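Beta-1,4-mannanase (Aplysia kurodai, PDB 3VUP) probably hydrolyses beta-1,4-mannosidic linkages of mannan in the digestive fluid of this sea hare. Local coordinates at residues Y178-T181 with A182-N185; N230-F234 with N235-H239; F276-Q279 with A280-G284; N309-N313 with H314-G318. All coordinates share one frame; numbering follows the deposited sequence.

Contact 1 (Y178-T181 with A182-N185); sequences YDTT and ALKN
Leu183 and Lys184 turn their backbone N-H groups back onto Thr180 and Thr181 and wind this loop, which follows barrel strand 157-161, into a short 3-10 turn. Leu183 N donates to Thr180 O at 3.0 Å in a bent bond (140°). Lys184 N reaches Thr181 O at 3.1 Å and lies straighter, at 163°.

The side-chain hydrogen bonds gather on Asp179, just ahead of the turn. Its OD2 takes Thr181 N at 2.9 Å from above the carboxylate plane, which closes an Asx turn, and accepts Thr181 OG1 at 2.7 Å on its syn lone pair. The threonine hydroxyl lies between its own backbone N and carbonyl carbon (chi1 62°), a position from which it can face the carboxylate. A water extends the network, giving a proton to Asp179 OD2 at 2.8 Å and taking one from Ala182 N. Asp179 OD1 is occupied by Asn173 N.

Apolar contact is slight: Thr180 CB and Leu183 CD1 are 4.3 Å apart, and Leu183 also rests on Lys228. The hydroxyl of Thr180 is held by Ile168 O and Lys171 N.

With an amide, a hydroxyl and a water all donating to Asp179 OD2, and another amide on OD1, the carboxylate is held firmly at the start of the turn, and its negative charge is probably stabilised there.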
loop_
_atom_site.group_PDB
_atom_site.type_symbol
_atom_site.label_atom_id
_atom_site.label_comp_id
_atom_site.label_asym_id
_atom_site.label_seq_id
_atom_site.Cartn_x
_atom_site.Cartn_y
_atom_site.Cartn_z
ATOM N N TYR A 178 -18.565 -3.177 -9.988
ATOM C CA TYR A 178 -17.738 -3.873 -10.974
ATOM C C TYR A 178 -17.578 -3.108 -12.290
ATOM O O TYR A 178 -16.735 -3.459 -13.111
ATOM C CB TYR A 178 -18.310 -5.267 -11.274
ATOM C CG TYR A 178 -18.618 -6.124 -10.054
ATOM C CD1 TYR A 178 -17.906 -5.984 -8.865
ATOM C CD2 TYR A 178 -19.629 -7.076 -10.096
ATOM C CE1 TYR A 178 -18.201 -6.764 -7.753
ATOM C CE2 TYR A 178 -19.927 -7.864 -8.995
ATOM C CZ TYR A 178 -19.208 -7.703 -7.824
ATOM O OH TYR A 178 -19.496 -8.476 -6.714
ATOM N N ASP A 179 -18.386 -2.074 -12.493
ATOM C CA ASP A 179 -18.416 -1.341 -13.754
ATOM C C ASP A 179 -17.206 -0.415 -13.855
ATOM O O ASP A 179 -16.936 0.334 -12.921
ATOM C CB ASP A 179 -19.707 -0.527 -13.797
ATOM C CG ASP A 179 -19.863 0.254 -15.075
ATOM O OD1 ASP A 179 -20.690 -0.157 -15.918
ATOM O OD2 ASP A 179 -19.162 1.279 -15.236
ATOM N N THR A 180 -16.496 -0.443 -14.986
ATOM C CA THR A 180 -15.314 0.404 -15.140
ATOM C C THR A 180 -15.470 1.411 -16.274
ATOM O O THR A 180 -14.482 1.932 -16.795
ATOM C CB THR A 180 -14.029 -0.417 -15.335
ATOM O OG1 THR A 180 -14.163 -1.223 -16.508
ATOM C CG2 THR A 180 -13.779 -1.312 -14.139
ATOM N N THR A 181 -16.706 1.704 -16.661
ATOM C CA THR A 181 -16.905 2.701 -17.700
ATOM C C THR A 181 -16.358 4.086 -17.327
ATOM O O THR A 181 -15.852 4.797 -18.193
ATOM C CB THR A 181 -18.374 2.792 -18.162
ATOM O OG1 THR A 181 -19.215 3.200 -17.075
ATOM C CG2 THR A 181 -18.837 1.455 -18.719
ATOM N N ALA A 182 -16.397 4.450 -16.045
ATOM C CA ALA A 182 -15.850 5.749 -15.641
ATOM C C ALA A 182 -14.337 5.830 -15.856
ATOM O O ALA A 182 -13.787 6.926 -15.964
ATOM C CB ALA A 182 -16.191 6.061 -14.197
ATOM N N LEU A 183 -13.677 4.673 -15.923
ATOM C CA LEU A 183 -12.236 4.586 -16.142
ATOM C C LEU A 183 -11.841 4.541 -17.614
ATOM O O LEU A 183 -10.660 4.390 -17.922
ATOM C CB LEU A 183 -11.646 3.384 -15.406
ATOM C CG LEU A 183 -11.712 3.494 -13.882
ATOM C CD1 LEU A 183 -11.289 2.185 -13.254
ATOM C CD2 LEU A 183 -10.841 4.636 -13.361
ATOM N N LYS A 184 -12.803 4.678 -18.521
ATOM C CA LYS A 184 -12.477 4.712 -19.941
ATOM C C LYS A 184 -11.458 5.809 -20.215
ATOM O O LYS A 184 -11.632 6.953 -19.790
ATOM C CB LYS A 184 -13.729 4.947 -20.792
ATOM C CG LYS A 184 -13.424 5.024 -22.278
ATOM C CD LYS A 184 -14.649 5.392 -23.086
ATOM C CE LYS A 184 -14.297 5.443 -24.558
ATOM N NZ LYS A 184 -15.409 5.995 -25.365
ATOM N N ASN A 185 -10.392 5.442 -20.922
ATOM C CA ASN A 185 -9.351 6.385 -21.309
ATOM C C ASN A 185 -8.681 7.084 -20.127
ATOM O O ASN A 185 -8.158 8.181 -20.267
ATOM C CB ASN A 185 -9.870 7.375 -22.351
ATOM C CG ASN A 185 -10.086 6.708 -23.692
ATOM O OD1 ASN A 185 -9.423 5.715 -24.012
ATOM N ND2 ASN A 185 -11.012 7.236 -24.480
HETATM O O HOH W 1 -17.670 3.131 -13.723
#

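Contact 2 (N230-F234 with N235-H239); sequences NTDHF and NMNNH
Met236 N bonds to His233 O at 3.0 Å, closing a type I' beta turn whose two corners, Phe234 and Asn235, both have positive phi. The turn lies in the loop between barrel strand 220-224 and helix 242-249. Behind it, Asp232 OD1 receives Asn238 N at 2.9 Å in an almost straight bond (172°) that comes from above the carboxylate plane. Further back, the side chains of Asn230 and Asn238 run side by side, and Asn230 ND2 donates to Asn238 OD1 at 3.0 Å. That oxygen also accepts Tyr240 N, so a leucine replacing Asn238 would probably leave both the Asn230 amide and Tyr240 N without their acceptor.

A water donates to Asp232 OD2 and to Asn238 O, tying the two residues together a second time. Outside the loop, Lys176 forms a salt bridge with Asp232 OD1, while Lys176 O holds Asn237 ND2. On the apolar side, Met236 CB lies 4.0 Å from Thr231 CG2, and the Phe234 ring packs edge-to-face with His278. Thr231 OG1, opposite its own backbone N (chi1 -180°) and bonded to Tyr283 O, accepts His233 N at 3.0 Å to form an ST turn.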
loop_
_atom_site.group_PDB
_atom_site.type_symbol
_atom_site.label_atom_id
_atom_site.label_comp_id
_atom_site.label_asym_id
_atom_site.label_seq_id
_atom_site.Cartn_x
_atom_site.Cartn_y
_atom_site.Cartn_z
ATOM N N ASN A 230 -11.245 5.354 -6.989
ATOM C CA ASN A 230 -11.408 5.330 -5.535
ATOM C C ASN A 230 -12.261 6.509 -5.035
ATOM O O ASN A 230 -12.209 6.842 -3.861
ATOM C CB ASN A 230 -9.986 5.383 -4.929
ATOM C CG ASN A 230 -9.839 4.823 -3.496
ATOM O OD1 ASN A 230 -8.711 4.744 -3.023
ATOM N ND2 ASN A 230 -10.919 4.424 -2.842
ATOM N N THR A 231 -13.050 7.127 -5.913
ATOM C CA THR A 231 -13.948 8.197 -5.503
ATOM C C THR A 231 -15.205 8.148 -6.351
ATOM O O THR A 231 -15.143 7.803 -7.535
ATOM C CB THR A 231 -13.278 9.594 -5.606
ATOM O OG1 THR A 231 -14.192 10.604 -5.184
ATOM C CG2 THR A 231 -12.824 9.911 -7.020
ATOM N N ASP A 232 -16.337 8.491 -5.738
ATOM C CA ASP A 232 -17.591 8.665 -6.466
ATOM C C ASP A 232 -17.781 10.100 -6.947
ATOM O O ASP A 232 -18.757 10.393 -7.626
ATOM C CB ASP A 232 -18.769 8.229 -5.609
ATOM C CG ASP A 232 -18.814 6.727 -5.424
ATOM O OD1 ASP A 232 -18.730 5.992 -6.436
ATOM O OD2 ASP A 232 -18.903 6.270 -4.261
ATOM N N HIS A 233 -16.852 10.986 -6.592
ATOM C CA HIS A 233 -16.856 12.348 -7.111
ATOM C C HIS A 233 -16.084 12.395 -8.427
ATOM O O HIS A 233 -15.596 11.364 -8.894
ATOM C CB HIS A 233 -16.313 13.316 -6.053
ATOM C CG HIS A 233 -17.242 13.475 -4.892
ATOM N ND1 HIS A 233 -17.844 14.671 -4.569
ATOM C CD2 HIS A 233 -17.733 12.560 -4.021
ATOM C CE1 HIS A 233 -18.634 14.495 -3.525
ATOM N NE2 HIS A 233 -18.584 13.223 -3.174
ATOM N N PHE A 234 -16.009 13.569 -9.044
ATOM C CA PHE A 234 -15.208 13.742 -10.262
ATOM C C PHE A 234 -15.672 12.855 -11.420
ATOM O O PHE A 234 -14.878 12.516 -12.296
ATOM C CB PHE A 234 -13.711 13.510 -9.995
ATOM C CG PHE A 234 -13.122 14.451 -8.989
ATOM C CD1 PHE A 234 -12.714 15.717 -9.365
ATOM C CD2 PHE A 234 -12.958 14.066 -7.667
ATOM C CE1 PHE A 234 -12.163 16.585 -8.443
ATOM C CE2 PHE A 234 -12.417 14.932 -6.739
ATOM C CZ PHE A 234 -12.015 16.188 -7.127
ATOM N N ASN A 235 -16.961 12.513 -11.439
ATOM C CA ASN A 235 -17.529 11.651 -12.481
ATOM C C ASN A 235 -16.916 10.246 -12.469
ATOM O O ASN A 235 -16.956 9.536 -13.476
ATOM C CB ASN A 235 -17.428 12.281 -13.883
ATOM C CG ASN A 235 -17.908 13.722 -13.921
ATOM O OD1 ASN A 235 -18.958 14.055 -13.366
ATOM N ND2 ASN A 235 -17.134 14.590 -14.580
ATOM N N MET A 236 -16.374 9.848 -11.318
ATOM C CA MET A 236 -15.736 8.556 -11.144
ATOM C C MET A 236 -16.589 7.630 -10.276
ATOM O O MET A 236 -17.688 7.990 -9.852
ATOM C CB MET A 236 -14.334 8.745 -10.556
ATOM C CG MET A 236 -13.429 9.555 -11.477
ATOM S SD MET A 236 -13.057 8.706 -13.025
ATOM C CE MET A 236 -12.731 10.122 -14.087
ATOM N N ASN A 237 -16.056 6.446 -10.004
ATOM C CA ASN A 237 -16.749 5.405 -9.268
ATOM C C ASN A 237 -15.767 4.805 -8.264
ATOM O O ASN A 237 -14.686 4.358 -8.657
ATOM C CB ASN A 237 -17.203 4.374 -10.304
ATOM C CG ASN A 237 -17.915 3.183 -9.718
ATOM O OD1 ASN A 237 -18.345 3.185 -8.568
ATOM N ND2 ASN A 237 -18.059 2.138 -10.535
ATOM N N ASN A 238 -16.127 4.792 -6.977
ATOM C CA ASN A 238 -15.251 4.229 -5.954
ATOM C C ASN A 238 -15.449 2.727 -5.848
ATOM O O ASN A 238 -16.472 2.264 -5.342
ATOM C CB ASN A 238 -15.501 4.875 -4.593
ATOM C CG ASN A 238 -14.655 4.259 -3.504
ATOM O OD1 ASN A 238 -13.629 3.623 -3.775
ATOM N ND2 ASN A 238 -15.082 4.434 -2.259
ATOM N N HIS A 239 -14.473 1.977 -6.341
ATOM C CA HIS A 239 -14.545 0.528 -6.325
ATOM C C HIS A 239 -14.237 -0.129 -4.993
ATOM O O HIS A 239 -14.477 -1.320 -4.831
ATOM C CB HIS A 239 -13.609 -0.034 -7.382
ATOM C CG HIS A 239 -14.105 0.204 -8.765
ATOM N ND1 HIS A 239 -15.115 -0.551 -9.318
ATOM C CD2 HIS A 239 -13.807 1.160 -9.675
ATOM C CE1 HIS A 239 -15.394 -0.092 -10.523
ATOM N NE2 HIS A 239 -14.616 0.950 -10.766
HETATM O O HOH W 2 -20.082 7.067 -8.642
HETATM O O HOH W 3 -18.738 3.522 -4.021
#

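Contact 3 (F276-Q279 with A280-G284); sequences FTHQ and ASDYG
Asp282 OD2 accepts Gln279 N at 2.9 Å, in a bond of 164° that arrives from above the carboxylate plane. The return link runs backbone to backbone, Asp282 N to Gln279 O, also at 2.9 Å. Two residues three apart are thus joined twice across the first turn of the 3-10 segment 280-283, and the carboxylate is turned back toward the chain that leads into the turn. The other oxygen, Asp282 OD1, takes a proton from a water at 2.7 Å, and that water accepts Gln279 NE2 in turn. An alanine at Asp282 is likely to leave Gln279 N without its acceptor and the glutamine amide free to swing once its water bridge is gone.

His278 crosses the carboxylate at about a right angle, with the two planes 84° apart. Asp282 OD2 sits in the imidazole plane at the ring edge, 3.6 Å from His278 CD2, while His278 ND1 is bonded to Ala274 O. A chi1 of 62° sets Gln279 CG between its backbone N and carbonyl carbon, and the chain then runs extended past Ser281, CG lying 3.5 Å from Ser281 OG. Tyr283 brings its OH to 3.6 Å from His278 CB, and that hydroxyl is hydrogen-bonded to Val273 O.

The turn belongs to the connection between barrel strands 259-262 and 289-293. Tyr283 meets Phe261 of the former strand edge-to-face, Phe276 packs on Met307 and Val311 of helix 304-313, and Ala280 shares a backbone hydrogen bond with His314 just beyond that helix.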
loop_
_atom_site.group_PDB
_atom_site.type_symbol
_atom_site.label_atom_id
_atom_site.label_comp_id
_atom_site.label_asym_id
_atom_site.label_seq_id
_atom_site.Cartn_x
_atom_site.Cartn_y
_atom_site.Cartn_z
ATOM N N PHE A 276 -2.888 16.575 -5.815
ATOM C CA PHE A 276 -2.027 17.751 -5.701
ATOM C C PHE A 276 -2.643 19.052 -6.195
ATOM O O PHE A 276 -2.018 20.099 -6.097
ATOM C CB PHE A 276 -0.665 17.471 -6.340
ATOM C CG PHE A 276 0.211 16.645 -5.470
ATOM C CD1 PHE A 276 0.891 17.239 -4.416
ATOM C CD2 PHE A 276 0.324 15.280 -5.646
ATOM C CE1 PHE A 276 1.679 16.493 -3.561
ATOM C CE2 PHE A 276 1.120 14.527 -4.805
ATOM C CZ PHE A 276 1.793 15.131 -3.764
ATOM N N THR A 277 -3.873 18.992 -6.699
ATOM C CA THR A 277 -4.624 20.203 -7.031
ATOM C C THR A 277 -5.987 20.216 -6.344
ATOM O O THR A 277 -6.839 21.049 -6.649
ATOM C CB THR A 277 -4.811 20.366 -8.542
ATOM O OG1 THR A 277 -5.451 19.195 -9.057
ATOM C CG2 THR A 277 -3.470 20.583 -9.238
ATOM N N HIS A 278 -6.172 19.300 -5.399
ATOM C CA HIS A 278 -7.408 19.182 -4.645
ATOM C C HIS A 278 -7.128 19.029 -3.156
ATOM O O HIS A 278 -5.987 19.174 -2.700
ATOM C CB HIS A 278 -8.249 18.039 -5.216
ATOM C CG HIS A 278 -8.714 18.324 -6.605
ATOM N ND1 HIS A 278 -7.973 18.003 -7.721
ATOM C CD2 HIS A 278 -9.800 18.999 -7.054
ATOM C CE1 HIS A 278 -8.603 18.433 -8.800
ATOM N NE2 HIS A 278 -9.715 19.038 -8.422
ATOM N N GLN A 279 -8.177 18.793 -2.388
ATOM C CA GLN A 279 -7.999 18.549 -0.972
ATOM C C GLN A 279 -8.739 17.270 -0.609
ATOM O O GLN A 279 -9.601 16.804 -1.364
ATOM C CB GLN A 279 -8.438 19.743 -0.131
ATOM C CG GLN A 279 -9.904 20.095 -0.269
ATOM C CD GLN A 279 -10.290 21.343 0.534
ATOM O OE1 GLN A 279 -9.857 21.529 1.676
ATOM N NE2 GLN A 279 -11.111 22.197 -0.061
ATOM N N ALA A 280 -8.370 16.678 0.519
ATOM C CA ALA A 280 -8.903 15.376 0.895
ATOM C C ALA A 280 -10.433 15.345 0.867
ATOM O O ALA A 280 -11.027 14.372 0.390
ATOM C CB ALA A 280 -8.379 14.951 2.257
ATOM N N SER A 281 -11.071 16.403 1.351
ATOM C CA SER A 281 -12.520 16.404 1.428
ATOM C C SER A 281 -13.202 16.380 0.058
ATOM O O SER A 281 -14.370 16.006 -0.030
ATOM C CB SER A 281 -13.007 17.597 2.244
ATOM O OG SER A 281 -12.545 18.798 1.667
ATOM N N ASP A 282 -12.489 16.756 -1.004
ATOM C CA ASP A 282 -13.075 16.740 -2.344
ATOM C C ASP A 282 -13.464 15.341 -2.812
ATOM O O ASP A 282 -14.255 15.200 -3.746
ATOM C CB ASP A 282 -12.109 17.326 -3.373
ATOM C CG ASP A 282 -11.869 18.805 -3.187
ATOM O OD1 ASP A 282 -12.770 19.507 -2.692
ATOM O OD2 ASP A 282 -10.775 19.273 -3.566
ATOM N N TYR A 283 -12.904 14.310 -2.183
ATOM C CA TYR A 283 -13.109 12.942 -2.652
ATOM C C TYR A 283 -14.350 12.270 -2.080
ATOM O O TYR A 283 -14.728 11.198 -2.537
ATOM C CB TYR A 283 -11.832 12.109 -2.433
ATOM C CG TYR A 283 -10.704 12.691 -3.256
ATOM C CD1 TYR A 283 -10.571 12.365 -4.601
ATOM C CD2 TYR A 283 -9.840 13.639 -2.723
ATOM C CE1 TYR A 283 -9.585 12.935 -5.382
ATOM C CE2 TYR A 283 -8.853 14.211 -3.492
ATOM C CZ TYR A 283 -8.730 13.865 -4.821
ATOM O OH TYR A 283 -7.740 14.456 -5.571
ATOM N N GLY A 284 -14.972 12.893 -1.083
ATOM C CA GLY A 284 -16.221 12.388 -0.539
ATOM C C GLY A 284 -16.092 11.071 0.205
ATOM O O GLY A 284 -17.034 10.284 0.263
HETATM O O HOH W 4 -12.509 22.165 -2.704
#

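Contact 4 (N309-N313 with H314-G318); sequences NYVYN and HGYAG
His314 N gives a weak backbone bond to Val311 O (3.3 Å) as the chain comes off helix 304-313, and Gly315, with phi at 85°, turns it toward strand 318-322. A water bridges the same bend, donating to Tyr312 O and accepting Gly315 N.

One helical turn apart, the rings of Tyr310 and His314 form a face-to-face stack, with centroids 3.5 Å apart and planes at 10°. The rings are slightly displaced: His314 ND1 lies over the centre of the phenol and Tyr310 CZ over the centre of the imidazole. Tyr310 extends opposite its backbone N (chi1 -173°), which lays its ring against one face of the histidine. The stack is fixed by His314 ND1, which donates to Tyr310 O at 2.7 Å close to its own ring plane. At the far end, Tyr310 OH bonds to His278 O.

On the buried side Val311 CG1 presses on Tyr316 CB at 3.6 Å and on Gly318 O at 3.3 Å. Val311 O lies in the plane of the Tyr316 ring, at its edge. Tyr316 also packs on Ile289 and Val291 of strand 289-293. The whole forms the alpha-to-beta turn that leads from helix 304-313 into the last strand of the (beta/alpha)8 barrel.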
loop_
_atom_site.group_PDB
_atom_site.type_symbol
_atom_site.label_atom_id
_atom_site.label_comp_id
_atom_site.label_asym_id
_atom_site.label_seq_id
_atom_site.Cartn_x
_atom_site.Cartn_y
_atom_site.Cartn_z
ATOM N N ASN A 309 4.588 19.642 1.788
ATOM C CA ASN A 309 3.775 20.673 2.437
ATOM C C ASN A 309 2.352 20.663 1.904
ATOM O O ASN A 309 1.399 20.806 2.668
ATOM C CB ASN A 309 4.414 22.057 2.289
ATOM C CG ASN A 309 5.508 22.294 3.305
ATOM O OD1 ASN A 309 5.255 22.795 4.389
ATOM N ND2 ASN A 309 6.728 21.909 2.969
ATOM N N TYR A 310 2.206 20.505 0.591
ATOM C CA TYR A 310 0.877 20.495 -0.008
ATOM C C TYR A 310 0.028 19.395 0.621
ATOM O O TYR A 310 -1.112 19.622 1.026
ATOM C CB TYR A 310 0.938 20.322 -1.532
ATOM C CG TYR A 310 -0.426 20.492 -2.144
ATOM C CD1 TYR A 310 -1.343 19.453 -2.134
ATOM C CD2 TYR A 310 -0.829 21.713 -2.671
ATOM C CE1 TYR A 310 -2.612 19.620 -2.635
ATOM C CE2 TYR A 310 -2.100 21.886 -3.193
ATOM C CZ TYR A 310 -2.990 20.835 -3.166
ATOM O OH TYR A 310 -4.251 21.021 -3.678
ATOM N N VAL A 311 0.575 18.190 0.695
ATOM C CA VAL A 311 -0.183 17.077 1.240
ATOM C C VAL A 311 -0.590 17.376 2.685
ATOM O O VAL A 311 -1.753 17.217 3.063
ATOM C CB VAL A 311 0.606 15.752 1.157
ATOM C CG1 VAL A 311 -0.172 14.639 1.802
ATOM C CG2 VAL A 311 0.924 15.399 -0.288
ATOM N N TYR A 312 0.368 17.850 3.473
ATOM C CA TYR A 312 0.116 18.141 4.875
ATOM C C TYR A 312 -0.982 19.196 5.051
ATOM O O TYR A 312 -1.809 19.097 5.959
ATOM C CB TYR A 312 1.412 18.604 5.562
ATOM C CG TYR A 312 1.272 18.638 7.066
ATOM C CD1 TYR A 312 1.616 17.533 7.844
ATOM C CD2 TYR A 312 0.758 19.759 7.710
ATOM C CE1 TYR A 312 1.453 17.549 9.217
ATOM C CE2 TYR A 312 0.596 19.778 9.074
ATOM C CZ TYR A 312 0.939 18.673 9.823
ATOM O OH TYR A 312 0.763 18.692 11.191
ATOM N N ASN A 313 -0.972 20.197 4.173
ATOM C CA ASN A 313 -1.845 21.363 4.278
ATOM C C ASN A 313 -3.218 21.197 3.641
ATOM O O ASN A 313 -4.037 22.115 3.722
ATOM C CB ASN A 313 -1.178 22.596 3.653
ATOM C CG ASN A 313 -0.009 23.109 4.461
ATOM O OD1 ASN A 313 0.042 22.950 5.682
ATOM N ND2 ASN A 313 0.935 23.744 3.783
ATOM N N HIS A 314 -3.477 20.048 3.008
ATOM C CA HIS A 314 -4.740 19.845 2.304
ATOM C C HIS A 314 -5.559 18.669 2.807
ATOM O O HIS A 314 -6.298 18.048 2.050
ATOM C CB HIS A 314 -4.527 19.803 0.792
ATOM C CG HIS A 314 -4.124 21.127 0.238
ATOM N ND1 HIS A 314 -2.831 21.593 0.317
ATOM C CD2 HIS A 314 -4.849 22.115 -0.336
ATOM C CE1 HIS A 314 -2.771 22.803 -0.207
ATOM N NE2 HIS A 314 -3.979 23.140 -0.619
ATOM N N GLY A 315 -5.444 18.384 4.100
ATOM C CA GLY A 315 -6.380 17.486 4.760
ATOM C C GLY A 315 -6.063 16.012 4.641
ATOM O O GLY A 315 -6.793 15.178 5.182
ATOM N N TYR A 316 -4.982 15.683 3.940
ATOM C CA TYR A 316 -4.590 14.291 3.788
ATOM C C TYR A 316 -3.964 13.787 5.084
ATOM O O TYR A 316 -3.579 14.566 5.955
ATOM C CB TYR A 316 -3.641 14.124 2.602
ATOM C CG TYR A 316 -4.246 14.581 1.283
ATOM C CD1 TYR A 316 -5.173 13.789 0.612
ATOM C CD2 TYR A 316 -3.912 15.811 0.720
ATOM C CE1 TYR A 316 -5.736 14.202 -0.577
ATOM C CE2 TYR A 316 -4.469 16.228 -0.481
ATOM C CZ TYR A 316 -5.382 15.417 -1.120
ATOM O OH TYR A 316 -5.953 15.815 -2.310
ATOM N N ALA A 317 -3.864 12.471 5.195
ATOM C CA ALA A 317 -3.455 11.820 6.436
ATOM C C ALA A 317 -1.990 11.394 6.455
ATOM O O ALA A 317 -1.458 11.034 7.505
ATOM C CB ALA A 317 -4.348 10.618 6.699
ATOM N N GLY A 318 -1.338 11.435 5.303
ATOM C CA GLY A 318 0.050 11.049 5.207
ATOM C C GLY A 318 0.610 11.332 3.831
ATOM O O GLY A 318 -0.148 11.573 2.886
HETATM O O HOH W 5 -4.481 20.038 6.312
#

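Contacts 1 to 4 follow one another along the chain without overlap, and all belong to connections around the eight-stranded parallel barrel. Neighbours lie close. The centres of contacts 1 and 2 are about 10 Å apart, those of contacts 2 and 3 about 12 Å, and those of contacts 3 and 4 about 10 Å. The centres of contacts 1 and 4 are about 28 Å apart. Each successive pair touches: Asp179 packs on His239, contacts 2 and 3 meet through Thr231 and Tyr283 and through Phe234 against His278, and the loop of contact 3 pairs with the helix exit of contact 4. Residues far apart in sequence are thereby tied side by side along one flank of the barrel.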